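Local coordinates for minor fimbrium anchoring subunit Mfa2 (Porphyromonas gingivalis, PDB 5NFI), which anchors the minor (Mfa1) fimbriae in the outer membrane through its interaction with Mfa1 and regulates the length of the fimbriae, at residues 168-173 against 202-207; 75-80 against 103-108; 69-74 against 140-145; 10-13 against 18-21; 179-184 against 208-213. All coordinates share one frame; numbering follows the deposited sequence.

Contact 1. Residues 168-173 against 202-207; sequences GSYRFD and TLKLES
The ring of Tyr170 turns its edge to Lys204, whose CB lies in the ring plane 3.9 Å from CE2, while Leu203 approaches obliquely, with its CD1 3.8 Å from CE1. Beyond the two segments, the ring of Tyr142 meets this tyrosine with the planes inclined, and Met95 and Val176 also touch it. The setting is a buried junction of the beta fold: strand 169-171, which pairs with strand 93-100 in a small antiparallel sheet, faces the loop that joins strand 196-202 to strand 211-217. With CG anti to the carbonyl carbon (chi1 -66°), the tyrosine side chain extends toward that loop and brings its hydroxyl to the backbone between Leu203 and Lys204. There the amide N of Lys204 donates to Tyr170 OH over 2.9 Å, at an N-H...O angle of 157°. The same hydroxyl is hydrogen-bonded to the carbonyl O of Asn167, so it is gripped by two main-chain groups. The Asn167 amide in turn holds Lys204 O and Thr202 OG1, a second tie from the chain just ahead of 168-173 to the loop. Lys204 contributes its CB to the contact, but the rest of its chain bends away toward Glu206, where the modelled approach of the two charged ends is too short to be trusted. Just ahead of the strand, Leu203 CD1 reaches the backbone as well, lying 4.2 Å from Gly168 CA.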
# COMPACT_ATOMS: atom_id res chain seq x y z
N GLY A 168 -8.10 -1.84 0.75
CA GLY A 168 -8.43 -0.93 -0.34
C GLY A 168 -8.97 0.41 0.13
O GLY A 168 -9.38 1.25 -0.67
N SER A 169 -8.97 0.61 1.44
CA SER A 169 -9.55 1.80 2.01
C SER A 169 -8.63 2.44 3.03
O SER A 169 -8.12 1.76 3.92
CB SER A 169 -10.89 1.46 2.65
OG SER A 169 -11.74 0.93 1.68
N TYR A 170 -8.39 3.74 2.89
CA TYR A 170 -7.45 4.39 3.78
C TYR A 170 -8.01 5.66 4.39
O TYR A 170 -8.73 6.43 3.73
CB TYR A 170 -6.14 4.66 3.03
CG TYR A 170 -5.45 3.38 2.65
CD1 TYR A 170 -5.90 2.63 1.57
CD2 TYR A 170 -4.38 2.88 3.39
CE1 TYR A 170 -5.31 1.42 1.22
CE2 TYR A 170 -3.78 1.67 3.04
CZ TYR A 170 -4.26 0.94 1.95
OH TYR A 170 -3.69 -0.25 1.58
N ARG A 171 -7.71 5.87 5.68
CA ARG A 171 -8.07 7.10 6.36
C ARG A 171 -7.18 8.23 5.87
O ARG A 171 -6.28 8.00 5.06
CB ARG A 171 -7.94 6.93 7.87
CG ARG A 171 -8.77 5.80 8.41
CD ARG A 171 -8.78 5.79 9.92
NE ARG A 171 -8.87 4.42 10.44
CZ ARG A 171 -10.00 3.73 10.49
NH1 ARG A 171 -11.13 4.28 10.05
NH2 ARG A 171 -10.00 2.49 10.97
N PHE A 172 -7.43 9.45 6.33
CA PHE A 172 -6.59 10.57 5.92
C PHE A 172 -5.16 10.38 6.41
O PHE A 172 -4.22 10.50 5.62
CB PHE A 172 -7.17 11.89 6.42
CG PHE A 172 -8.21 12.44 5.51
CD1 PHE A 172 -9.53 12.11 5.67
CD2 PHE A 172 -7.85 13.26 4.46
CE1 PHE A 172 -10.49 12.60 4.81
CE2 PHE A 172 -8.80 13.76 3.61
CZ PHE A 172 -10.12 13.43 3.78
N ASP A 173 -4.99 10.04 7.69
CA ASP A 173 -3.69 9.58 8.15
C ASP A 173 -3.45 8.29 7.37
O ASP A 173 -4.38 7.74 6.79
CB ASP A 173 -3.66 9.37 9.67
CG ASP A 173 -4.71 8.36 10.16
OD1 ASP A 173 -5.04 7.38 9.46
OD2 ASP A 173 -5.18 8.54 11.30
N THR A 202 -1.06 -5.04 -5.34
CA THR A 202 -2.02 -4.79 -4.29
C THR A 202 -1.58 -3.56 -3.51
O THR A 202 -0.54 -2.99 -3.79
CB THR A 202 -2.16 -6.01 -3.36
OG1 THR A 202 -3.13 -5.74 -2.34
CG2 THR A 202 -0.84 -6.34 -2.70
N LEU A 203 -2.37 -3.14 -2.53
CA LEU A 203 -1.96 -1.99 -1.76
C LEU A 203 -1.24 -2.51 -0.52
O LEU A 203 -0.42 -3.42 -0.63
CB LEU A 203 -3.15 -1.09 -1.43
CG LEU A 203 -3.79 -0.52 -2.71
CD1 LEU A 203 -5.03 0.28 -2.40
CD2 LEU A 203 -2.78 0.34 -3.47
N LYS A 204 -1.52 -1.91 0.64
CA LYS A 204 -0.68 -2.11 1.82
C LYS A 204 -0.78 -3.53 2.39
O LYS A 204 -1.86 -4.10 2.50
CB LYS A 204 -1.04 -1.09 2.90
CG LYS A 204 -0.15 -1.11 4.14
CD LYS A 204 0.63 0.18 4.27
CE LYS A 204 0.65 0.69 5.70
NZ LYS A 204 1.37 -0.24 6.63
N LEU A 205 0.38 -4.09 2.73
CA LEU A 205 0.44 -5.40 3.34
C LEU A 205 0.80 -5.29 4.80
O LEU A 205 1.95 -5.12 5.15
CB LEU A 205 1.46 -6.28 2.63
CG LEU A 205 1.19 -6.43 1.14
CD1 LEU A 205 2.32 -7.17 0.49
CD2 LEU A 205 -0.13 -7.14 0.93
N GLU A 206 -0.19 -5.39 5.66
CA GLU A 206 0.12 -5.38 7.07
C GLU A 206 -0.85 -6.27 7.81
O GLU A 206 -1.91 -6.60 7.32
CB GLU A 206 0.08 -3.96 7.62
CG GLU A 206 -1.32 -3.42 7.84
CD GLU A 206 -1.32 -1.95 8.21
OE1 GLU A 206 -2.24 -1.52 8.94
OE2 GLU A 206 -0.41 -1.22 7.76
N SER A 207 -0.44 -6.65 9.01
CA SER A 207 -1.25 -7.48 9.86
C SER A 207 -2.45 -6.70 10.35
O SER A 207 -2.42 -5.48 10.35
CB SER A 207 -0.41 -7.96 11.03
OG SER A 207 0.56 -6.98 11.34

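Contact 2. Residues 75-80 against 103-108; sequences DDHYNI and WATNID
His77 packs its imidazole against the loop 105-107, and side-chain conformation sets the fit. Its CG is anti to the carbonyl carbon (chi1 -66°), which swings the ring out toward Thr105 and Ile107. In Ile107 it is CG2 that is anti to the carbonyl carbon, with CG1 between the backbone N and the carbonyl carbon. That CG2 methyl makes an off-centre CH-pi contact, 4.2 Å from the ring centroid and 29° from the ring normal. The carbonyl O of Asn106 lies over a face of the same imidazole, 3.8 Å from CE1. Thr105 crosses the histidine at about a right angle: its OG1 stands 3.8 Å from ND1, a van der Waals separation, and its CG2 rests 3.7 Å from His77 O and 3.8 Å from His77 CB. These residues sit at the margin of a small antiparallel sheet in which strands 78-80 and 103-104 both pair with strand 93-100; His77 and Thr105 each make backbone hydrogen bonds with Lys98 of that strand. A type I beta turn from Asp75 to Tyr78 leads into strand 78-80. At its start, Asp76 N donates to the anti lone pair of Asp75 OD1 over 3.1 Å. Outside the two segments, the histidine also touches Thr110, and Ile107 packs on Thr201 of strand 196-202.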
# COMPACT_ATOMS: atom_id res chain seq x y z
N ASP A 75 -5.18 8.69 -7.80
CA ASP A 75 -5.48 8.41 -9.20
C ASP A 75 -6.99 8.31 -9.36
O ASP A 75 -7.71 8.39 -8.37
CB ASP A 75 -4.80 7.09 -9.62
CG ASP A 75 -4.09 7.20 -10.95
OD1 ASP A 75 -4.67 7.76 -11.91
OD2 ASP A 75 -2.93 6.74 -11.05
N ASP A 76 -7.46 8.10 -10.58
CA ASP A 76 -8.88 7.81 -10.78
C ASP A 76 -9.18 6.30 -10.60
O ASP A 76 -10.29 5.85 -10.90
CB ASP A 76 -9.35 8.31 -12.15
CG ASP A 76 -8.39 7.98 -13.28
OD1 ASP A 76 -7.57 7.04 -13.11
OD2 ASP A 76 -8.45 8.65 -14.34
N HIS A 77 -8.20 5.55 -10.11
CA HIS A 77 -8.43 4.18 -9.64
C HIS A 77 -9.10 4.20 -8.27
O HIS A 77 -9.47 3.15 -7.73
CB HIS A 77 -7.12 3.38 -9.50
CG HIS A 77 -6.42 3.10 -10.79
ND1 HIS A 77 -7.08 2.71 -11.93
CD2 HIS A 77 -5.11 3.14 -11.11
CE1 HIS A 77 -6.20 2.52 -12.91
NE2 HIS A 77 -5.00 2.78 -12.43
N TYR A 78 -9.24 5.41 -7.70
CA TYR A 78 -9.79 5.54 -6.35
C TYR A 78 -11.06 6.36 -6.28
O TYR A 78 -11.19 7.38 -6.95
CB TYR A 78 -8.74 6.15 -5.42
CG TYR A 78 -7.45 5.38 -5.39
CD1 TYR A 78 -7.27 4.28 -4.53
CD2 TYR A 78 -6.41 5.72 -6.25
CE1 TYR A 78 -6.08 3.56 -4.52
CE2 TYR A 78 -5.22 5.01 -6.25
CZ TYR A 78 -5.06 3.93 -5.38
OH TYR A 78 -3.85 3.25 -5.39
N ASN A 79 -12.01 5.89 -5.47
CA ASN A 79 -13.18 6.66 -5.06
C ASN A 79 -12.84 7.55 -3.87
O ASN A 79 -12.64 7.05 -2.75
CB ASN A 79 -14.35 5.74 -4.68
CG ASN A 79 -14.93 4.99 -5.88
OD1 ASN A 79 -15.01 5.52 -6.98
ND2 ASN A 79 -15.37 3.77 -5.65
N ILE A 80 -12.80 8.85 -4.10
CA ILE A 80 -12.44 9.82 -3.07
C ILE A 80 -13.66 10.30 -2.27
O ILE A 80 -14.64 10.76 -2.84
CB ILE A 80 -11.73 11.04 -3.69
CG1 ILE A 80 -10.63 10.60 -4.66
CG2 ILE A 80 -11.23 11.97 -2.60
CD1 ILE A 80 -9.52 9.82 -4.02
N TRP A 103 -13.85 -7.33 -6.79
CA TRP A 103 -12.64 -7.30 -7.60
C TRP A 103 -12.12 -5.87 -7.76
O TRP A 103 -12.82 -4.98 -8.23
CB TRP A 103 -12.89 -7.94 -8.97
CG TRP A 103 -13.00 -9.46 -8.91
CD1 TRP A 103 -14.15 -10.20 -8.86
CD2 TRP A 103 -11.93 -10.41 -8.87
NE1 TRP A 103 -13.86 -11.54 -8.80
CE2 TRP A 103 -12.50 -11.70 -8.80
CE3 TRP A 103 -10.53 -10.29 -8.88
CZ2 TRP A 103 -11.74 -12.87 -8.75
CZ3 TRP A 103 -9.77 -11.44 -8.83
CH2 TRP A 103 -10.37 -12.73 -8.77
N ALA A 104 -10.88 -5.66 -7.35
CA ALA A 104 -10.21 -4.39 -7.50
C ALA A 104 -10.00 -4.02 -8.97
O ALA A 104 -9.79 -4.90 -9.80
CB ALA A 104 -8.86 -4.45 -6.79
N THR A 105 -10.05 -2.71 -9.28
CA THR A 105 -9.59 -2.24 -10.57
C THR A 105 -8.12 -2.60 -10.70
O THR A 105 -7.39 -2.63 -9.71
CB THR A 105 -9.78 -0.72 -10.74
OG1 THR A 105 -9.36 -0.32 -12.06
CG2 THR A 105 -8.96 0.03 -9.73
N ASN A 106 -7.67 -2.89 -11.91
CA ASN A 106 -6.29 -3.30 -12.08
C ASN A 106 -5.33 -2.13 -11.88
O ASN A 106 -5.37 -1.18 -12.66
CB ASN A 106 -6.08 -3.89 -13.45
CG ASN A 106 -4.64 -4.22 -13.72
OD1 ASN A 106 -3.87 -4.52 -12.81
ND2 ASN A 106 -4.24 -4.14 -14.98
N ILE A 107 -4.47 -2.22 -10.87
CA ILE A 107 -3.58 -1.11 -10.59
C ILE A 107 -2.11 -1.44 -10.84
O ILE A 107 -1.22 -0.75 -10.33
CB ILE A 107 -3.74 -0.61 -9.12
CG1 ILE A 107 -3.26 -1.65 -8.12
CG2 ILE A 107 -5.18 -0.10 -8.87
CD1 ILE A 107 -3.45 -1.25 -6.70
N ASP A 108 -1.85 -2.46 -11.66
CA ASP A 108 -0.47 -2.74 -12.07
C ASP A 108 0.12 -1.48 -12.65
O ASP A 108 -0.57 -0.72 -13.31
CB ASP A 108 -0.36 -3.87 -13.12
CG ASP A 108 -1.01 -5.18 -12.67
OD1 ASP A 108 -0.99 -5.50 -11.45
OD2 ASP A 108 -1.55 -5.89 -13.55

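Contact 3. Residues 69-74 against 140-145; sequences FAWGNI and REYTNR
Trp71 and Tyr142 carry the whole contact, closest at Trp71 CH2 and Tyr142 CE2, 4.2 Å apart. Along 140-145, Arg140 comes first and turns its guanidinium to Asn248 and the carbonyl of Ile247. Glu141 follows, extended with CG anti to the backbone N (chi1 -175°), and its OE2 gathers two donors from later in the segment. Tyr142 points toward the strand carrying Trp71. Its ring plane stands at 89° to the six-membered ring of the tryptophan, the centroids are 6.0 Å apart and the rings meet obliquely. Trp71 NE1 is bonded to Phe172 O and Tyr142 OH to Gly174 O, so both buried polar ends are satisfied by the same nearby loop. Here the long strand 133-151 is interrupted; it pairs with strands 3-10 and 113-122 as well as with 196-202 and 249-258, running through the beta fold. At the interruption Thr143 OG1 donates to the anti lone pair of Glu141 OE2 over 2.7 Å. Asn144 then resumes the strand. Arg145 closes on the same carboxylate: NH2, with the oxygen in its guanidinium plane, bonds the syn lone pair of Glu141 OE2 over 2.8 Å at 160°, and NH1 adds a salt bridge to Asp249.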
# COMPACT_ATOMS: atom_id res chain seq x y z
N PHE A 69 -0.55 15.33 6.31
CA PHE A 69 -0.65 14.00 5.70
C PHE A 69 -0.46 14.14 4.19
O PHE A 69 -1.03 15.03 3.56
CB PHE A 69 -2.01 13.36 6.02
CG PHE A 69 -2.30 13.26 7.50
CD1 PHE A 69 -1.29 13.00 8.41
CD2 PHE A 69 -3.59 13.43 7.97
CE1 PHE A 69 -1.56 12.91 9.77
CE2 PHE A 69 -3.86 13.35 9.33
CZ PHE A 69 -2.84 13.09 10.22
N ALA A 70 0.36 13.29 3.61
CA ALA A 70 0.64 13.46 2.19
C ALA A 70 0.43 12.17 1.39
O ALA A 70 0.86 11.08 1.77
CB ALA A 70 2.06 13.99 1.98
N TRP A 71 -0.22 12.33 0.24
CA TRP A 71 -0.52 11.20 -0.60
C TRP A 71 0.04 11.39 -1.98
O TRP A 71 -0.16 12.43 -2.60
CB TRP A 71 -2.02 10.97 -0.66
CG TRP A 71 -2.60 10.52 0.64
CD1 TRP A 71 -3.12 11.30 1.63
CD2 TRP A 71 -2.73 9.16 1.09
NE1 TRP A 71 -3.57 10.52 2.67
CE2 TRP A 71 -3.34 9.20 2.36
CE3 TRP A 71 -2.38 7.92 0.54
CZ2 TRP A 71 -3.62 8.04 3.08
CZ3 TRP A 71 -2.66 6.77 1.27
CH2 TRP A 71 -3.28 6.84 2.52
N GLY A 72 0.75 10.37 -2.46
CA GLY A 72 1.40 10.44 -3.75
C GLY A 72 0.72 9.54 -4.74
O GLY A 72 0.47 8.36 -4.45
N ASN A 73 0.42 10.12 -5.90
CA ASN A 73 -0.22 9.44 -7.01
C ASN A 73 -1.64 8.96 -6.73
O ASN A 73 -2.03 7.88 -7.13
CB ASN A 73 0.63 8.26 -7.47
CG ASN A 73 2.03 8.66 -7.81
OD1 ASN A 73 2.28 9.81 -8.21
ND2 ASN A 73 2.97 7.73 -7.65
N ILE A 74 -2.42 9.78 -6.04
CA ILE A 74 -3.85 9.56 -5.99
C ILE A 74 -4.43 9.70 -7.40
O ILE A 74 -4.21 10.69 -8.09
CB ILE A 74 -4.53 10.53 -5.04
CG1 ILE A 74 -4.31 10.07 -3.59
CG2 ILE A 74 -6.01 10.61 -5.35
CD1 ILE A 74 -4.99 10.95 -2.58
N ARG A 140 6.45 6.67 2.13
CA ARG A 140 6.55 5.23 2.10
C ARG A 140 5.60 4.69 1.04
O ARG A 140 4.44 5.11 0.97
CB ARG A 140 6.21 4.65 3.47
CG ARG A 140 6.09 3.13 3.49
CD ARG A 140 7.43 2.39 3.37
NE ARG A 140 7.17 0.95 3.38
CZ ARG A 140 7.59 0.11 2.44
NH1 ARG A 140 8.34 0.53 1.43
NH2 ARG A 140 7.27 -1.18 2.52
N GLU A 141 6.09 3.77 0.22
CA GLU A 141 5.25 3.16 -0.80
C GLU A 141 4.31 2.15 -0.17
O GLU A 141 4.73 1.33 0.64
CB GLU A 141 6.09 2.49 -1.89
CG GLU A 141 5.21 1.97 -3.01
CD GLU A 141 5.97 1.26 -4.10
OE1 GLU A 141 7.23 1.24 -4.01
OE2 GLU A 141 5.31 0.74 -5.04
N TYR A 142 3.04 2.22 -0.57
CA TYR A 142 1.97 1.38 -0.05
C TYR A 142 1.58 0.28 -1.04
O TYR A 142 1.03 -0.74 -0.63
CB TYR A 142 0.72 2.21 0.25
CG TYR A 142 0.63 2.77 1.65
CD1 TYR A 142 1.76 2.92 2.45
CD2 TYR A 142 -0.60 3.15 2.18
CE1 TYR A 142 1.66 3.42 3.73
CE2 TYR A 142 -0.70 3.64 3.45
CZ TYR A 142 0.42 3.78 4.22
OH TYR A 142 0.30 4.29 5.50
N THR A 143 1.80 0.52 -2.34
CA THR A 143 1.64 -0.54 -3.33
C THR A 143 2.70 -1.64 -3.14
O THR A 143 3.84 -1.39 -2.70
CB THR A 143 1.73 -0.03 -4.78
OG1 THR A 143 2.61 1.10 -4.83
CG2 THR A 143 0.36 0.34 -5.34
N ASN A 144 2.31 -2.86 -3.46
CA ASN A 144 3.19 -4.01 -3.39
C ASN A 144 2.98 -4.81 -4.63
O ASN A 144 1.85 -5.02 -5.05
CB ASN A 144 2.90 -4.86 -2.17
CG ASN A 144 3.24 -4.16 -0.90
OD1 ASN A 144 4.41 -4.07 -0.53
ND2 ASN A 144 2.22 -3.69 -0.19
N ARG A 145 4.08 -5.24 -5.23
CA ARG A 145 4.04 -6.08 -6.40
C ARG A 145 4.37 -7.49 -5.95
O ARG A 145 5.43 -7.74 -5.38
CB ARG A 145 5.03 -5.59 -7.46
CG ARG A 145 4.66 -4.24 -8.06
CD ARG A 145 5.87 -3.53 -8.62
NE ARG A 145 6.78 -3.11 -7.55
CZ ARG A 145 6.63 -2.00 -6.83
NH1 ARG A 145 7.51 -1.70 -5.87
NH2 ARG A 145 5.61 -1.18 -7.06

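Contact 4. Residues 10-13 against 18-21; sequences YSQT and NPSY
Tyr10 meets two residues of 18-21. Its CB lies against CE1 of Tyr21, 3.4 Å away, and its CD2 lies 3.8 Å from Pro19 CB, which approaches the ring obliquely. With CG set between the backbone N and the carbonyl carbon (chi1 67°), the ring is carried to the side of the chain where Pro19 and Gln12 also lie; Gln12 CB sits in the ring plane at its edge. The phenol ring also forms a cation-pi pair with Arg136. Ser11 supplies the backbone link: its N donates to Ser20 O over 2.6 Å, and Ser20 N donates to Ser11 O over 2.6 Å. The donor of the second bond stands above the carbonyl plane, 42° out of it, and Ser20 OG adds a weak bond to the same oxygen. This reciprocal pair is a single antiparallel bridge of hydrogen-bonded type. It closes a surface loop between strands 3-10 and 28-33, and the loop also contains Cys15, disulfide-bonded to Cys246. Ser11 OG bonds Leu139 O, fixing the loop to strand 133-151. Gln12 comes next, CG anti to the backbone N (chi1 -174°) and extended, so that it lies alongside Pro19 and points the same way. Its CB is 3.8 Å from Pro19 CA and its OE1 3.5 Å from Pro19 CB, while NE2 is hydrogen-bonded to Ala16 O. Thr13 OG1 continues the attachment with a weak bond to Cys246 O.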
# COMPACT_ATOMS: atom_id res chain seq x y z
N TYR A 10 10.80 13.32 0.77
CA TYR A 10 11.84 12.33 0.53
C TYR A 10 11.29 10.91 0.72
O TYR A 10 10.12 10.73 1.05
CB TYR A 10 13.05 12.58 1.46
CG TYR A 10 12.83 12.36 2.95
CD1 TYR A 10 12.16 13.30 3.72
CD2 TYR A 10 13.33 11.22 3.58
CE1 TYR A 10 11.98 13.11 5.09
CE2 TYR A 10 13.15 11.02 4.95
CZ TYR A 10 12.48 11.97 5.70
OH TYR A 10 12.30 11.79 7.06
N SER A 11 12.14 9.91 0.49
CA SER A 11 11.75 8.54 0.76
C SER A 11 12.95 7.77 1.30
O SER A 11 13.93 7.53 0.59
CB SER A 11 11.20 7.86 -0.49
OG SER A 11 10.63 6.60 -0.17
N GLN A 12 12.87 7.41 2.57
CA GLN A 12 13.92 6.66 3.21
C GLN A 12 13.27 5.56 4.01
O GLN A 12 12.58 5.79 4.99
CB GLN A 12 14.77 7.56 4.10
CG GLN A 12 15.96 6.85 4.68
CD GLN A 12 17.05 7.81 5.09
OE1 GLN A 12 16.81 9.01 5.27
NE2 GLN A 12 18.26 7.30 5.23
N THR A 13 13.52 4.34 3.57
CA THR A 13 12.65 3.26 3.93
C THR A 13 12.78 2.69 5.35
O THR A 13 11.84 2.02 5.79
CB THR A 13 12.82 2.11 2.97
OG1 THR A 13 11.80 1.15 3.22
CG2 THR A 13 14.19 1.47 3.13
N ASN A 18 20.67 6.30 3.08
CA ASN A 18 20.47 7.65 2.53
C ASN A 18 19.02 7.87 2.03
O ASN A 18 18.38 6.94 1.53
CB ASN A 18 21.46 7.89 1.39
CG ASN A 18 22.87 8.19 1.89
OD1 ASN A 18 23.15 8.09 3.08
ND2 ASN A 18 23.76 8.57 0.97
N PRO A 19 18.49 9.10 2.17
CA PRO A 19 17.13 9.35 1.69
C PRO A 19 17.07 9.35 0.17
O PRO A 19 18.03 9.74 -0.48
CB PRO A 19 16.81 10.74 2.24
CG PRO A 19 18.12 11.38 2.41
CD PRO A 19 19.07 10.28 2.81
N SER A 20 15.94 8.90 -0.37
CA SER A 20 15.73 8.85 -1.81
C SER A 20 14.64 9.84 -2.18
O SER A 20 13.93 10.33 -1.31
CB SER A 20 15.34 7.44 -2.25
OG SER A 20 15.99 6.47 -1.44
N TYR A 21 14.51 10.12 -3.47
CA TYR A 21 13.54 11.11 -3.95
C TYR A 21 12.83 10.60 -5.20
O TYR A 21 12.97 11.18 -6.28
CB TYR A 21 14.23 12.44 -4.24
CG TYR A 21 14.89 13.02 -3.02
CD1 TYR A 21 14.14 13.69 -2.06
CD2 TYR A 21 16.25 12.89 -2.82
CE1 TYR A 21 14.74 14.22 -0.94
CE2 TYR A 21 16.87 13.43 -1.70
CZ TYR A 21 16.10 14.09 -0.76
OH TYR A 21 16.70 14.63 0.36

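Contact 5. Residues 179-184 against 208-213; sequences ADSTYY and GHENTL
Polar packing without a hydrogen bond joins Ser181 to Glu210. The serine OG stands over the flat face of the carboxylate, almost straight above its carbon: OG to CD is 3.2 Å, while OG to OE1 is 3.3 Å and OG to OE2 3.4 Å. From that position neither carboxylate oxygen is met at a bonding angle. The hydroxyl is engaged instead by Ser166 OG, with which it is hydrogen-bonded. Van der Waals contact follows from the shape of the glutamate. Its CG is anti to the backbone N (chi1 -178°) and the chain continues extended, so it runs past the serine with CB 3.4 Å and CG 3.5 Å from Ser181 OG; Ala164 touches it too. Backbone pairing accounts for the proximity, since Thr182 bonds with Ser165, the last residue of strand 159-165, and Glu210 with Ser166 just beyond it. In Asn211, OD1 is hydrogen-bonded to Ser165 OG and ND2 to Glu206 O. Strands 182-190 and 211-217 are thus the two antiparallel neighbours of strand 159-165, and Ser181 and Glu210 face each other across its end, with CA atoms 6.7 Å apart. This three-strand antiparallel arrangement would form part of one sheet of the beta-sandwich expected for the transthyretin clan.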
# COMPACT_ATOMS: atom_id res chain seq x y z
N ALA A 179 -12.67 -2.67 6.05
CA ALA A 179 -13.49 -2.91 4.86
C ALA A 179 -13.62 -4.42 4.57
O ALA A 179 -12.90 -5.23 5.16
CB ALA A 179 -12.90 -2.19 3.66
N ASP A 180 -14.53 -4.79 3.68
CA ASP A 180 -14.55 -6.15 3.15
C ASP A 180 -13.28 -6.42 2.38
O ASP A 180 -12.63 -5.49 1.91
CB ASP A 180 -15.74 -6.37 2.23
CG ASP A 180 -17.03 -6.45 2.98
OD1 ASP A 180 -16.97 -6.41 4.23
OD2 ASP A 180 -18.09 -6.59 2.33
N SER A 181 -12.94 -7.68 2.23
CA SER A 181 -11.74 -8.03 1.50
C SER A 181 -11.89 -7.66 0.05
O SER A 181 -12.99 -7.48 -0.43
CB SER A 181 -11.42 -9.53 1.64
OG SER A 181 -10.53 -9.73 2.72
N THR A 182 -10.77 -7.55 -0.63
CA THR A 182 -10.74 -7.15 -2.02
C THR A 182 -9.89 -8.13 -2.79
O THR A 182 -8.75 -8.40 -2.41
CB THR A 182 -10.16 -5.73 -2.20
OG1 THR A 182 -10.94 -4.78 -1.45
CG2 THR A 182 -10.16 -5.34 -3.65
N TYR A 183 -10.42 -8.66 -3.87
CA TYR A 183 -9.63 -9.54 -4.69
C TYR A 183 -8.84 -8.71 -5.69
O TYR A 183 -9.38 -7.76 -6.25
CB TYR A 183 -10.52 -10.58 -5.38
CG TYR A 183 -10.89 -11.69 -4.45
CD1 TYR A 183 -11.98 -11.59 -3.60
CD2 TYR A 183 -10.11 -12.85 -4.37
CE1 TYR A 183 -12.31 -12.61 -2.72
CE2 TYR A 183 -10.43 -13.88 -3.50
CZ TYR A 183 -11.52 -13.76 -2.67
OH TYR A 183 -11.82 -14.78 -1.80
N TYR A 184 -7.57 -9.04 -5.88
CA TYR A 184 -6.75 -8.32 -6.86
C TYR A 184 -6.51 -9.13 -8.14
O TYR A 184 -6.22 -10.33 -8.08
CB TYR A 184 -5.42 -7.90 -6.24
CG TYR A 184 -5.59 -6.80 -5.23
CD1 TYR A 184 -5.89 -7.09 -3.91
CD2 TYR A 184 -5.50 -5.47 -5.61
CE1 TYR A 184 -6.06 -6.09 -2.99
CE2 TYR A 184 -5.67 -4.46 -4.70
CZ TYR A 184 -5.95 -4.77 -3.39
OH TYR A 184 -6.13 -3.76 -2.48
N GLY A 208 -3.50 -7.40 10.74
CA GLY A 208 -4.63 -6.76 11.39
C GLY A 208 -5.94 -7.02 10.69
O GLY A 208 -7.00 -6.62 11.17
N HIS A 209 -5.86 -7.70 9.55
CA HIS A 209 -7.02 -7.95 8.69
C HIS A 209 -6.62 -8.99 7.67
O HIS A 209 -5.46 -9.41 7.62
CB HIS A 209 -7.48 -6.67 8.00
CG HIS A 209 -6.35 -5.88 7.40
ND1 HIS A 209 -5.80 -4.78 8.02
CD2 HIS A 209 -5.64 -6.08 6.27
CE1 HIS A 209 -4.81 -4.32 7.29
NE2 HIS A 209 -4.68 -5.09 6.22
N GLU A 210 -7.56 -9.39 6.83
CA GLU A 210 -7.34 -10.52 5.94
C GLU A 210 -6.29 -10.21 4.90
O GLU A 210 -6.30 -9.14 4.30
CB GLU A 210 -8.65 -10.92 5.27
CG GLU A 210 -8.54 -12.12 4.35
CD GLU A 210 -9.89 -12.59 3.88
OE1 GLU A 210 -10.01 -13.02 2.70
OE2 GLU A 210 -10.84 -12.51 4.69
N ASN A 211 -5.37 -11.14 4.70
CA ASN A 211 -4.41 -11.04 3.62
C ASN A 211 -4.19 -12.43 3.06
O ASN A 211 -3.13 -13.02 3.23
CB ASN A 211 -3.08 -10.45 4.10
CG ASN A 211 -3.21 -9.00 4.58
OD1 ASN A 211 -3.22 -8.07 3.78
ND2 ASN A 211 -3.32 -8.82 5.90
N THR A 212 -5.22 -12.95 2.40
CA THR A 212 -5.30 -14.34 2.00
C THR A 212 -4.76 -14.62 0.61
O THR A 212 -5.31 -14.16 -0.39
CB THR A 212 -6.75 -14.82 2.07
OG1 THR A 212 -7.21 -14.71 3.42
CG2 THR A 212 -6.85 -16.26 1.61
N LEU A 213 -3.68 -15.39 0.55
CA LEU A 213 -3.18 -15.94 -0.70
C LEU A 213 -3.82 -17.31 -0.85
O LEU A 213 -3.91 -18.06 0.13
CB LEU A 213 -1.66 -16.05 -0.69
CG LEU A 213 -1.04 -16.61 -1.97
CD1 LEU A 213 -1.26 -15.64 -3.11
CD2 LEU A 213 0.45 -16.91 -1.78

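Overall arrangement
Contacts 1, 2, 3 and 5 cluster round the middle of the chain, while contact 4 lies at the surface, touching only contact 3 of the others, with centres about 14 Å apart. Contact 1 is central: its centre is about 9 Å from that of contact 3, 10 Å from contact 5 and 13 Å from contact 2. Leu203 bridges to contact 2 by packing on Tyr78 and Ile107, and its O takes a bond from Asn144 of contact 3. Contact 4 closes first along the chain. Contact 3 then spans contact 2, and contacts 1 and 5 interleave afterwards. The small sheet round strand 93-100 is thereby fastened to long strand 133-151 and to strands 182-190 and 211-217, joining parts far apart in sequence.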